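Long-range contacts in putative secreted protein (Streptomyces sp. SirexAA-E, PDB 4PEY), which hydrolyses laminarin and other beta-1,3-glucans from their non-reducing ends, as a secreted exo-beta-1,3-glucanase of glycoside hydrolase family 55: residues R220-L225 with V306-G311; E299-N304 with G327-V332; A323-D328 with L349-S354; G331-G336 with P365-D370; S358-A363 with N390-I395. The protein carries 1 engineered substitution. All coordinates share one frame; numbering follows the deposited sequence.

Contacts 2 to 5 lie within the second of two parallel beta-helix domains, and contact 1 joins that domain to the first. Contacts 1 and 4 share a sheet: Gly309 N is 2.8 Å from Ala335 O. Contacts 2 and 3 share Gly327 and Asp328; contacts 2 and 4 share Gly331 and Val332. Contacts 3 and 4 face each other through apolar side chains. Contacts 2 and 5 meet where Asp330 OD1 lies 2.6 Å from His361 ND1. Two contacts approach substrate-binding residues. The Leu349 side chain in contact 3 is about 9 Å from that of Arg403. The Asp370 side chain in contact 4 is about 11 Å from that of Gln130.

Contact 1. Residues R220-L225 with V306-G311; sequences REKPFL and VALGLG
The chain at Pro223 crosses the strand at Leu308 with 7.4 Å between their CA atoms. The touching parts run at 66° to each other. This spacing is too wide for strand pairing, so side chains fill the interface. Leu308 makes the largest share of the contact. Its CD1 lies 3.6 Å from the backbone O of Pro223, while CD2 lies against the backbone of Phe224 and Leu225, 4.1 Å from Leu225 N. Pro223 CB meets Val306 CG1 at 4.3 Å. The tip of Leu225 just touches the end of Leu310. Family 55 enzymes are built from two parallel beta-helices side by side, and this buried contact is a piece of the join. Residues 220-225 lie in the antiparallel strands that follow the coils of the first domain; 306-309 is a strand of the second beta-helix. Lys222 crosses Leu308 at about a right angle. A bend at chi3 (73°) and a second at chi4 curl its chain back, and NZ gives a 2.9 Å hydrogen bond to Pro223 O of its own segment. NZ also forms a salt bridge with Glu113. It donates to a water at 2.7 Å, which makes a weak bond to Gly309 O. The Leu308 CD1 methyl lies 4.0 Å from NZ.

Contact 2. Residues E299-N304 with G327-V332; sequences EIDRAN and GDVDGV
Val329 lays its side chain against Ala303, with 4.2 Å between the two CB atoms. One methyl, CG2, faces the backbone of Arg302. The other, CG1, lies anti to the carbonyl carbon (chi1 -66°) and meets Asp301 OD1 at 3.6 Å, the two side chains crossing at about a right angle. Deeper in, Ile300 CG2 packs on both methyls of Val332, 3.8 Å from CG2. Two backbone bonds close the ends of the contact. Gly327 N gives a nearly straight bond (172°) to Ile300 O at 2.8 Å, and Asn304 N gives one to Asp330 O at 2.9 Å. Asp301 OD1 also comes within 3.2 Å of Gly327 CA, close against the bare glycine backbone. On the outer rim a water donates to Asp301 OD1 at 2.6 Å and accepts from Asp328 N. Several polar ends have partners in other loops: Asp330 OD1 bonds His361 and Asn304 OD1 bonds Asn364. Strands 298-300 and 324-326 pair before the contact, and 306-309 and 333-335 pair after it. The two loops are therefore corners of successive coils, stacked as in a parallel beta-helix.

Contact 3. Residues A323-D328 with L349-S354; sequences ALKVGD and LVEVGS
Two neighbouring strands of a parallel beta-helix face meet here, 324-326 and 350-352, with axes 4.8 Å apart and only 2° between their directions. Their backbone bonds alternate in the parallel manner: Glu351 N to Leu324 O, Val326 N to Glu351 O at 2.8 Å, and Gly353 N to Val326 O. At the start, Leu349 O accepts from both Ala323 N and Leu324 N. On one face apolar side chains stack in register, Leu324 beside Val350 and Val326 beside Val352. Val326 CB and Val352 CG1 are 4.4 Å apart, and this buried side packs on strands 337-340 and 367-375. On the other face Lys325 and Glu351 lie alongside, pointing the same way. Lys325 CE is 3.8 Å from Glu351 OE1, but NZ stays 4.2 Å from it, beyond a salt bridge; Glu351 OE2 bonds Thr348. The end of the pair is tied by a carboxylate. Asp328 OD1 takes Ser354 N at 2.8 Å, and OD2 takes Ser354 OG at 2.7 Å through its syn lone pair. Both oxygens are thus used by one residue, which fixes the rotation of the group. In-register parallel strands from successive coils, with apolar side chains stacked toward the inside, are typical of a parallel beta-helix.

Contact 4. Residues G331-G336 with P365-D370; sequences GVKVAG and PTSLQD
Thr366 has OG1 anti to its carbonyl carbon (chi1 -77°), which turns the hydroxyl toward Val332 and lets OG1 accept from Val332 N at 3.1 Å. The same rotation sets CG2 3.4 Å from Val332 O. The Thr366 and Val332 side chains lie next to each other and point the same way. Leu368 likewise has CG anti to its carbonyl carbon (chi1 -55°), and its CD2 comes back to Val334 CB at 3.8 Å. These two side chains are also aligned, on the face that packs against strands 324-326 and 348-352. The backbones are joined by the hydrogen bonds of parallel strand pairing: Ser367 N to Val332 O at 2.9 Å, Val334 N to Ser367 O, Gln369 N to Val334 O, and Gly336 N to Gln369 O. The strand axes are 4.8 Å apart and 13° from parallel. The face with Lys333, Ser367, Ala335 and Gln369 is buried too, but largely polar. A water there lies 2.7 Å from Ser367 OG and also touches Val334 O and Gln369 OE1. Arg220, from the first domain, bonds Ser367 OG, and Gln369 NE2 bonds Asp397. The Lys333 chain bends at its end, and NZ donates to Gly331 O at 2.8 Å. At the far corner Asp370 OD2 forms a salt bridge with Arg135, and OD1 bonds His398. Parallel strands from successive coils, each turning a corner at Gly336 or Asp370, are typical of the parallel beta-helix, here on the side that meets the first domain.

Contact 5. Residues S358-A363 with N390-I395; sequences SGDHAA and NSNDTI
The close-fitting part of this contact centres on the buried His361, while Gly359 and Asp360 form its exposed, looser side. Asp393 OD2 accepts from His361 N at 2.8 Å, met on its anti side and somewhat out of the carboxylate plane. Asp393 OD1 lies against the methyl of Ala362. The His361 ring presents its edge to Asn392 O, with CD2 at 3.4 Å. Its ND1 is held by Asp330 of contact 2, and a water links its NE2 to Ser391 OG. Residues 391-394 form a type II beta turn, with Asp393 at the positive-phi position. Thr394 OG1 donates to Ser391 O at 2.8 Å, from above the carbonyl plane, spanning the turn. Both segments are loops between strands of successive beta-helix coils, 348-352 to 367-375 and 385-389 to 395-397. At the exposed Asp360, the buried Asn392 gives a 3.1 Å bond from ND2 to OD1, which it meets from above the carboxylate plane. Asn392 OD1 accepts from Asp426 N. Asp360 OD1 and Asp393 OD2 stand only 4.2 Å apart, and one water donates to both, which would ease their repulsion. A further water spans Gly359 O and Asn392 N, 2.7 Å from the carbonyl oxygen of Gly359.

Contact 1. Residues R220-L225 with V306-G311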
# COMPACT_ATOMS: atom_id res chain seq x y z
N ARG A 220 12.37 4.95 4.85
CA ARG A 220 13.25 5.22 3.74
C ARG A 220 12.37 5.54 2.55
O ARG A 220 11.60 4.69 2.13
CB ARG A 220 14.16 4.03 3.44
CG ARG A 220 15.18 4.31 2.35
CD ARG A 220 16.16 3.14 2.22
NE ARG A 220 15.48 1.90 1.84
CZ ARG A 220 15.96 0.68 2.08
NH1 ARG A 220 17.13 0.52 2.69
NH2 ARG A 220 15.27 -0.39 1.70
N GLU A 221 12.45 6.76 2.03
CA GLU A 221 11.49 7.15 1.01
C GLU A 221 11.65 6.31 -0.26
O GLU A 221 12.75 5.87 -0.62
CB GLU A 221 11.59 8.64 0.70
CG GLU A 221 11.39 9.55 1.91
CD GLU A 221 10.12 9.24 2.71
OE1 GLU A 221 9.11 8.77 2.14
OE2 GLU A 221 10.13 9.48 3.94
N LYS A 222 10.51 6.07 -0.90
CA LYS A 222 10.46 5.25 -2.11
C LYS A 222 11.29 5.85 -3.25
O LYS A 222 11.22 7.05 -3.49
CB LYS A 222 9.01 5.08 -2.55
CG LYS A 222 8.83 4.09 -3.68
CD LYS A 222 7.39 4.08 -4.17
CE LYS A 222 7.08 5.34 -4.96
NZ LYS A 222 7.82 5.46 -6.28
N PRO A 223 12.09 5.01 -3.94
CA PRO A 223 12.81 5.52 -5.11
C PRO A 223 11.85 6.02 -6.19
O PRO A 223 10.72 5.52 -6.29
CB PRO A 223 13.60 4.30 -5.60
CG PRO A 223 13.78 3.45 -4.36
CD PRO A 223 12.49 3.63 -3.60
N PHE A 224 12.29 6.99 -6.98
CA PHE A 224 11.44 7.52 -8.04
C PHE A 224 12.27 7.97 -9.24
O PHE A 224 13.43 8.39 -9.11
CB PHE A 224 10.56 8.68 -7.53
CG PHE A 224 11.36 9.82 -6.96
CD1 PHE A 224 11.71 10.91 -7.76
CD2 PHE A 224 11.77 9.81 -5.63
CE1 PHE A 224 12.45 11.97 -7.24
CE2 PHE A 224 12.52 10.87 -5.11
CZ PHE A 224 12.86 11.94 -5.91
N LEU A 225 11.65 7.87 -10.41
CA LEU A 225 12.23 8.33 -11.66
C LEU A 225 12.25 9.86 -11.71
O LEU A 225 11.27 10.51 -11.34
CB LEU A 225 11.43 7.78 -12.84
CG LEU A 225 11.98 8.02 -14.24
CD1 LEU A 225 13.26 7.19 -14.46
CD2 LEU A 225 10.92 7.69 -15.30
N VAL A 306 17.33 -2.12 -7.02
CA VAL A 306 16.05 -1.43 -7.10
C VAL A 306 15.16 -2.12 -8.12
O VAL A 306 15.58 -2.38 -9.25
CB VAL A 306 16.23 0.06 -7.50
CG1 VAL A 306 14.88 0.76 -7.67
CG2 VAL A 306 17.08 0.79 -6.47
N ALA A 307 13.92 -2.43 -7.73
CA ALA A 307 12.94 -2.97 -8.66
C ALA A 307 11.74 -2.04 -8.59
O ALA A 307 10.93 -2.13 -7.66
CB ALA A 307 12.56 -4.40 -8.29
N LEU A 308 11.65 -1.14 -9.56
CA LEU A 308 10.71 -0.03 -9.53
C LEU A 308 9.68 -0.15 -10.63
O LEU A 308 10.05 -0.26 -11.80
CB LEU A 308 11.48 1.30 -9.68
CG LEU A 308 10.68 2.61 -9.75
CD1 LEU A 308 9.85 2.82 -8.48
CD2 LEU A 308 11.62 3.80 -10.01
N GLY A 309 8.40 -0.12 -10.27
CA GLY A 309 7.33 -0.18 -11.25
C GLY A 309 6.71 1.17 -11.54
O GLY A 309 6.61 2.03 -10.67
N LEU A 310 6.30 1.35 -12.80
CA LEU A 310 5.55 2.52 -13.24
C LEU A 310 4.14 2.10 -13.64
O LEU A 310 3.94 0.98 -14.11
CB LEU A 310 6.25 3.19 -14.44
CG LEU A 310 7.73 3.53 -14.29
CD1 LEU A 310 8.30 4.08 -15.60
CD2 LEU A 310 7.92 4.53 -13.16
N GLY A 311 3.17 3.00 -13.49
CA GLY A 311 1.83 2.77 -14.01
C GLY A 311 1.15 1.48 -13.55
O GLY A 311 0.44 0.84 -14.32
O HOH W 1 6.69 3.36 -7.56

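Contact 2. Residues E299-N304 with G327-V332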
# COMPACT_ATOMS: atom_id res chain seq x y z
N GLU A 299 13.90 -13.44 -9.47
CA GLU A 299 14.82 -13.59 -8.35
C GLU A 299 15.73 -12.38 -8.23
O GLU A 299 16.47 -12.04 -9.16
CB GLU A 299 15.66 -14.87 -8.52
CG GLU A 299 14.80 -16.11 -8.61
CD GLU A 299 15.57 -17.38 -8.37
OE1 GLU A 299 16.81 -17.32 -8.25
OE2 GLU A 299 14.92 -18.45 -8.31
N ILE A 300 15.67 -11.72 -7.08
CA ILE A 300 16.53 -10.58 -6.81
C ILE A 300 17.48 -10.97 -5.68
O ILE A 300 17.11 -10.93 -4.50
CB ILE A 300 15.71 -9.33 -6.43
CG1 ILE A 300 14.74 -8.98 -7.55
CG2 ILE A 300 16.63 -8.15 -6.11
CD1 ILE A 300 13.83 -7.82 -7.23
N ASP A 301 18.70 -11.37 -6.05
CA ASP A 301 19.67 -11.87 -5.07
C ASP A 301 20.98 -11.09 -5.16
O ASP A 301 22.08 -11.64 -4.99
CB ASP A 301 19.94 -13.37 -5.28
CG ASP A 301 20.56 -14.01 -4.06
OD1 ASP A 301 20.38 -13.47 -2.95
OD2 ASP A 301 21.22 -15.06 -4.20
N ARG A 302 20.84 -9.79 -5.42
CA ARG A 302 21.98 -8.88 -5.44
C ARG A 302 21.65 -7.72 -4.51
O ARG A 302 20.58 -7.12 -4.61
CB ARG A 302 22.23 -8.37 -6.85
CG ARG A 302 23.54 -7.60 -6.99
CD ARG A 302 23.66 -6.94 -8.36
NE ARG A 302 23.03 -5.62 -8.38
CZ ARG A 302 21.99 -5.28 -9.15
NH1 ARG A 302 21.50 -4.06 -9.09
NH2 ARG A 302 21.45 -6.17 -9.97
N ALA A 303 22.57 -7.41 -3.60
CA ALA A 303 22.36 -6.31 -2.66
C ALA A 303 22.09 -4.98 -3.38
O ALA A 303 22.64 -4.72 -4.45
CB ALA A 303 23.56 -6.17 -1.74
N ASN A 304 21.20 -4.18 -2.79
CA ASN A 304 20.90 -2.83 -3.25
C ASN A 304 20.16 -2.73 -4.58
O ASN A 304 20.04 -1.65 -5.15
CB ASN A 304 22.19 -2.00 -3.32
CG ASN A 304 22.62 -1.53 -1.95
OD1 ASN A 304 21.80 -1.05 -1.17
ND2 ASN A 304 23.91 -1.71 -1.64
N GLY A 327 16.52 -12.47 -2.24
CA GLY A 327 17.49 -13.25 -1.49
C GLY A 327 17.86 -12.63 -0.15
O GLY A 327 17.31 -11.59 0.25
N ASP A 328 18.80 -13.27 0.54
CA ASP A 328 19.22 -12.83 1.87
C ASP A 328 20.29 -11.75 1.78
O ASP A 328 21.42 -11.92 2.25
CB ASP A 328 19.73 -14.03 2.67
CG ASP A 328 18.66 -15.07 2.86
OD1 ASP A 328 17.50 -14.68 3.10
OD2 ASP A 328 18.96 -16.28 2.77
N VAL A 329 19.91 -10.64 1.17
CA VAL A 329 20.83 -9.54 0.89
C VAL A 329 20.32 -8.21 1.42
O VAL A 329 19.11 -8.01 1.63
CB VAL A 329 21.09 -9.42 -0.64
CG1 VAL A 329 21.83 -10.65 -1.16
CG2 VAL A 329 19.79 -9.23 -1.41
N ASP A 330 21.26 -7.29 1.66
CA ASP A 330 20.95 -5.93 2.09
C ASP A 330 20.28 -5.10 0.99
O ASP A 330 20.55 -5.30 -0.20
CB ASP A 330 22.22 -5.16 2.48
CG ASP A 330 22.88 -5.65 3.76
OD1 ASP A 330 22.38 -6.53 4.48
OD2 ASP A 330 23.95 -5.08 4.05
N GLY A 331 19.45 -4.15 1.40
CA GLY A 331 19.16 -2.97 0.59
C GLY A 331 18.32 -3.12 -0.67
O GLY A 331 18.31 -2.21 -1.50
N VAL A 332 17.61 -4.22 -0.83
CA VAL A 332 16.77 -4.36 -2.01
C VAL A 332 15.54 -3.47 -1.81
O VAL A 332 14.99 -3.39 -0.72
CB VAL A 332 16.38 -5.84 -2.25
CG1 VAL A 332 15.24 -5.96 -3.26
CG2 VAL A 332 17.61 -6.60 -2.73
O HOH W 2 21.02 -14.79 -0.83

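Contact 3. Residues A323-D328 with L349-S354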
# COMPACT_ATOMS: atom_id res chain seq x y z
N ALA A 323 5.91 -15.30 -7.53
CA ALA A 323 6.16 -14.22 -8.48
C ALA A 323 7.52 -13.56 -8.25
O ALA A 323 8.24 -13.23 -9.21
CB ALA A 323 5.06 -13.15 -8.40
N LEU A 324 7.86 -13.33 -6.99
CA LEU A 324 9.04 -12.55 -6.63
C LEU A 324 9.72 -13.13 -5.41
O LEU A 324 9.09 -13.31 -4.36
CB LEU A 324 8.65 -11.09 -6.37
CG LEU A 324 9.78 -10.16 -5.94
CD1 LEU A 324 10.83 -10.05 -7.03
CD2 LEU A 324 9.21 -8.79 -5.60
N LYS A 325 11.01 -13.45 -5.55
CA LYS A 325 11.82 -13.93 -4.43
C LYS A 325 13.02 -13.02 -4.24
O LYS A 325 13.86 -12.91 -5.13
CB LYS A 325 12.30 -15.36 -4.68
CG LYS A 325 11.22 -16.42 -4.64
CD LYS A 325 11.84 -17.80 -4.77
CE LYS A 325 10.79 -18.89 -4.57
NZ LYS A 325 11.43 -20.23 -4.44
N VAL A 326 13.11 -12.37 -3.08
CA VAL A 326 14.30 -11.61 -2.74
C VAL A 326 15.23 -12.48 -1.90
O VAL A 326 14.78 -13.16 -0.97
CB VAL A 326 13.96 -10.31 -1.98
CG1 VAL A 326 15.20 -9.50 -1.73
CG2 VAL A 326 12.93 -9.50 -2.75
N GLY A 327 16.52 -12.47 -2.24
CA GLY A 327 17.49 -13.25 -1.49
C GLY A 327 17.86 -12.63 -0.15
O GLY A 327 17.31 -11.59 0.25
N ASP A 328 18.80 -13.27 0.54
CA ASP A 328 19.22 -12.83 1.87
C ASP A 328 20.29 -11.75 1.78
O ASP A 328 21.42 -11.92 2.25
CB ASP A 328 19.73 -14.03 2.67
CG ASP A 328 18.66 -15.07 2.86
OD1 ASP A 328 17.50 -14.68 3.10
OD2 ASP A 328 18.96 -16.28 2.77
N LEU A 349 3.28 -15.95 -3.06
CA LEU A 349 3.37 -15.00 -4.17
C LEU A 349 4.64 -14.15 -4.11
O LEU A 349 5.27 -13.87 -5.14
CB LEU A 349 2.13 -14.09 -4.22
CG LEU A 349 0.85 -14.82 -4.66
CD1 LEU A 349 -0.38 -13.97 -4.46
CD2 LEU A 349 0.92 -15.30 -6.12
N VAL A 350 5.01 -13.72 -2.90
CA VAL A 350 6.22 -12.92 -2.67
C VAL A 350 6.96 -13.47 -1.46
O VAL A 350 6.35 -13.66 -0.40
CB VAL A 350 5.88 -11.43 -2.43
CG1 VAL A 350 7.14 -10.61 -2.15
CG2 VAL A 350 5.09 -10.85 -3.62
N GLU A 351 8.26 -13.73 -1.62
CA GLU A 351 9.11 -14.14 -0.51
C GLU A 351 10.26 -13.17 -0.34
O GLU A 351 11.00 -12.90 -1.29
CB GLU A 351 9.67 -15.56 -0.72
CG GLU A 351 8.62 -16.64 -0.70
CD GLU A 351 9.18 -18.03 -0.95
OE1 GLU A 351 10.42 -18.22 -0.84
OE2 GLU A 351 8.38 -18.94 -1.25
N VAL A 352 10.41 -12.62 0.86
CA VAL A 352 11.52 -11.73 1.16
C VAL A 352 12.49 -12.47 2.08
O VAL A 352 12.23 -12.62 3.28
CB VAL A 352 11.06 -10.41 1.82
CG1 VAL A 352 12.24 -9.46 2.00
CG2 VAL A 352 9.97 -9.75 0.99
N GLY A 353 13.59 -12.95 1.51
CA GLY A 353 14.52 -13.78 2.25
C GLY A 353 14.16 -15.26 2.19
O GLY A 353 13.04 -15.62 1.85
N SER A 354 15.13 -16.11 2.52
CA SER A 354 14.92 -17.56 2.53
C SER A 354 14.31 -18.04 3.84
O SER A 354 14.41 -17.37 4.86
CB SER A 354 16.23 -18.30 2.27
OG SER A 354 17.13 -18.12 3.36

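Contact 4. Residues G331-G336 with P365-D370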
# COMPACT_ATOMS: atom_id res chain seq x y z
N GLY A 331 19.45 -4.15 1.40
CA GLY A 331 19.16 -2.97 0.59
C GLY A 331 18.32 -3.12 -0.67
O GLY A 331 18.31 -2.21 -1.50
N VAL A 332 17.61 -4.22 -0.83
CA VAL A 332 16.77 -4.36 -2.01
C VAL A 332 15.54 -3.47 -1.81
O VAL A 332 14.99 -3.39 -0.72
CB VAL A 332 16.38 -5.84 -2.25
CG1 VAL A 332 15.24 -5.96 -3.26
CG2 VAL A 332 17.61 -6.60 -2.73
N LYS A 333 15.13 -2.77 -2.87
CA LYS A 333 14.03 -1.83 -2.80
C LYS A 333 13.01 -2.17 -3.87
O LYS A 333 13.20 -1.86 -5.05
CB LYS A 333 14.54 -0.39 -2.96
CG LYS A 333 15.59 -0.03 -1.90
CD LYS A 333 16.38 1.24 -2.22
CE LYS A 333 17.56 1.42 -1.27
NZ LYS A 333 18.76 0.58 -1.60
N VAL A 334 11.94 -2.85 -3.46
CA VAL A 334 10.86 -3.22 -4.36
C VAL A 334 9.78 -2.16 -4.22
O VAL A 334 9.38 -1.85 -3.10
CB VAL A 334 10.28 -4.61 -4.04
CG1 VAL A 334 9.22 -5.01 -5.06
CG2 VAL A 334 11.40 -5.65 -3.99
N ALA A 335 9.33 -1.59 -5.33
CA ALA A 335 8.43 -0.44 -5.26
C ALA A 335 7.45 -0.36 -6.41
O ALA A 335 7.86 -0.44 -7.57
CB ALA A 335 9.25 0.86 -5.20
N GLY A 336 6.17 -0.18 -6.09
CA GLY A 336 5.18 0.16 -7.10
C GLY A 336 4.79 -0.96 -8.04
O GLY A 336 4.64 -0.73 -9.24
N PRO A 365 18.35 -2.05 5.22
CA PRO A 365 17.33 -3.09 5.09
C PRO A 365 16.77 -3.23 3.69
O PRO A 365 16.94 -2.35 2.85
CB PRO A 365 16.24 -2.63 6.06
CG PRO A 365 16.44 -1.17 6.20
CD PRO A 365 17.91 -0.95 6.09
N THR A 366 16.10 -4.35 3.46
CA THR A 366 15.27 -4.50 2.27
C THR A 366 13.89 -3.94 2.57
O THR A 366 13.41 -4.04 3.71
CB THR A 366 15.22 -5.98 1.84
OG1 THR A 366 16.46 -6.31 1.19
CG2 THR A 366 14.06 -6.27 0.87
N SER A 367 13.27 -3.32 1.57
CA SER A 367 11.93 -2.77 1.74
C SER A 367 10.98 -3.17 0.62
O SER A 367 11.40 -3.39 -0.52
CB SER A 367 11.98 -1.24 1.83
OG SER A 367 12.64 -0.66 0.70
N LEU A 368 9.70 -3.27 0.98
CA LEU A 368 8.58 -3.34 0.05
C LEU A 368 7.78 -2.06 0.20
O LEU A 368 7.35 -1.74 1.31
CB LEU A 368 7.68 -4.55 0.33
CG LEU A 368 8.27 -5.95 0.38
CD1 LEU A 368 7.14 -6.96 0.61
CD2 LEU A 368 9.01 -6.28 -0.90
N GLN A 369 7.58 -1.33 -0.89
CA GLN A 369 6.82 -0.08 -0.86
C GLN A 369 5.83 -0.01 -2.00
O GLN A 369 6.21 -0.23 -3.15
CB GLN A 369 7.77 1.12 -0.93
CG GLN A 369 8.59 1.29 0.32
CD GLN A 369 9.62 2.38 0.19
OE1 GLN A 369 10.57 2.27 -0.59
NE2 GLN A 369 9.43 3.46 0.95
N ASP A 370 4.56 0.29 -1.70
CA ASP A 370 3.52 0.28 -2.73
C ASP A 370 3.60 -1.03 -3.49
O ASP A 370 3.61 -1.05 -4.73
CB ASP A 370 3.66 1.47 -3.71
CG ASP A 370 3.53 2.82 -3.02
OD1 ASP A 370 2.98 2.88 -1.90
OD2 ASP A 370 3.96 3.83 -3.62
O HOH W 3 11.24 -0.22 -1.54

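Contact 5. Residues S358-A363 with N390-I395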
# COMPACT_ATOMS: atom_id res chain seq x y z
N SER A 358 18.75 -15.85 8.79
CA SER A 358 19.26 -15.64 10.12
C SER A 358 20.13 -14.39 10.30
O SER A 358 20.43 -13.98 11.43
CB SER A 358 20.04 -16.90 10.53
OG SER A 358 20.97 -17.29 9.50
N GLY A 359 20.55 -13.78 9.20
CA GLY A 359 21.41 -12.61 9.28
C GLY A 359 20.65 -11.32 9.50
O GLY A 359 19.43 -11.24 9.31
N ASP A 360 21.36 -10.27 9.91
CA ASP A 360 20.70 -8.99 10.13
C ASP A 360 20.97 -8.04 8.97
O ASP A 360 21.96 -8.18 8.25
CB ASP A 360 21.14 -8.41 11.46
CG ASP A 360 20.91 -9.38 12.62
OD1 ASP A 360 19.74 -9.73 12.86
OD2 ASP A 360 21.91 -9.82 13.26
N HIS A 361 20.06 -7.08 8.76
CA HIS A 361 20.20 -6.10 7.70
C HIS A 361 19.86 -4.71 8.23
O HIS A 361 19.16 -3.94 7.57
CB HIS A 361 19.28 -6.42 6.51
CG HIS A 361 19.43 -7.82 5.97
ND1 HIS A 361 20.42 -8.17 5.08
CD2 HIS A 361 18.70 -8.94 6.20
CE1 HIS A 361 20.30 -9.45 4.78
NE2 HIS A 361 19.27 -9.95 5.44
N ALA A 362 20.33 -4.39 9.43
CA ALA A 362 19.84 -3.20 10.13
C ALA A 362 20.29 -1.89 9.48
O ALA A 362 19.51 -0.94 9.38
CB ALA A 362 20.27 -3.23 11.58
N ALA A 363 21.55 -1.82 9.05
CA ALA A 363 22.04 -0.57 8.49
C ALA A 363 21.40 -0.27 7.13
O ALA A 363 21.17 0.89 6.79
CB ALA A 363 23.57 -0.62 8.36
N ASN A 390 10.80 -13.21 5.53
CA ASN A 390 11.80 -13.95 6.29
C ASN A 390 12.95 -13.06 6.79
O ASN A 390 13.45 -13.24 7.90
CB ASN A 390 12.38 -15.08 5.44
CG ASN A 390 11.38 -16.19 5.19
OD1 ASN A 390 10.82 -16.75 6.13
ND2 ASN A 390 11.14 -16.51 3.92
N SER A 391 13.36 -12.10 5.96
CA SER A 391 14.56 -11.30 6.27
C SER A 391 14.39 -10.35 7.45
O SER A 391 13.42 -9.58 7.51
CB SER A 391 15.00 -10.50 5.05
OG SER A 391 15.40 -11.35 3.99
N ASN A 392 15.34 -10.41 8.37
CA ASN A 392 15.38 -9.48 9.50
C ASN A 392 15.49 -8.04 9.01
O ASN A 392 16.11 -7.77 7.98
CB ASN A 392 16.57 -9.79 10.42
CG ASN A 392 16.43 -11.12 11.15
OD1 ASN A 392 15.37 -11.73 11.15
ND2 ASN A 392 17.50 -11.56 11.78
N ASP A 393 14.87 -7.14 9.78
CA ASP A 393 14.95 -5.68 9.61
C ASP A 393 14.19 -5.15 8.39
O ASP A 393 14.29 -3.97 8.07
CB ASP A 393 16.42 -5.22 9.56
CG ASP A 393 17.20 -5.65 10.79
OD1 ASP A 393 16.95 -5.09 11.89
OD2 ASP A 393 18.03 -6.58 10.67
N THR A 394 13.44 -6.01 7.72
CA THR A 394 12.69 -5.61 6.53
C THR A 394 11.67 -4.52 6.87
O THR A 394 11.03 -4.56 7.93
CB THR A 394 11.98 -6.83 5.89
OG1 THR A 394 12.96 -7.78 5.48
CG2 THR A 394 11.13 -6.43 4.68
N ILE A 395 11.54 -3.55 5.97
CA ILE A 395 10.52 -2.51 6.09
C ILE A 395 9.41 -2.75 5.08
O ILE A 395 9.67 -2.88 3.89
CB ILE A 395 11.09 -1.09 5.85
CG1 ILE A 395 12.20 -0.78 6.84
CG2 ILE A 395 9.98 -0.03 5.94
CD1 ILE A 395 12.99 0.48 6.49
O HOH W 4 17.31 -12.42 8.13
O HOH W 5 18.14 -7.82 13.06
O HOH W 6 17.88 -12.33 5.13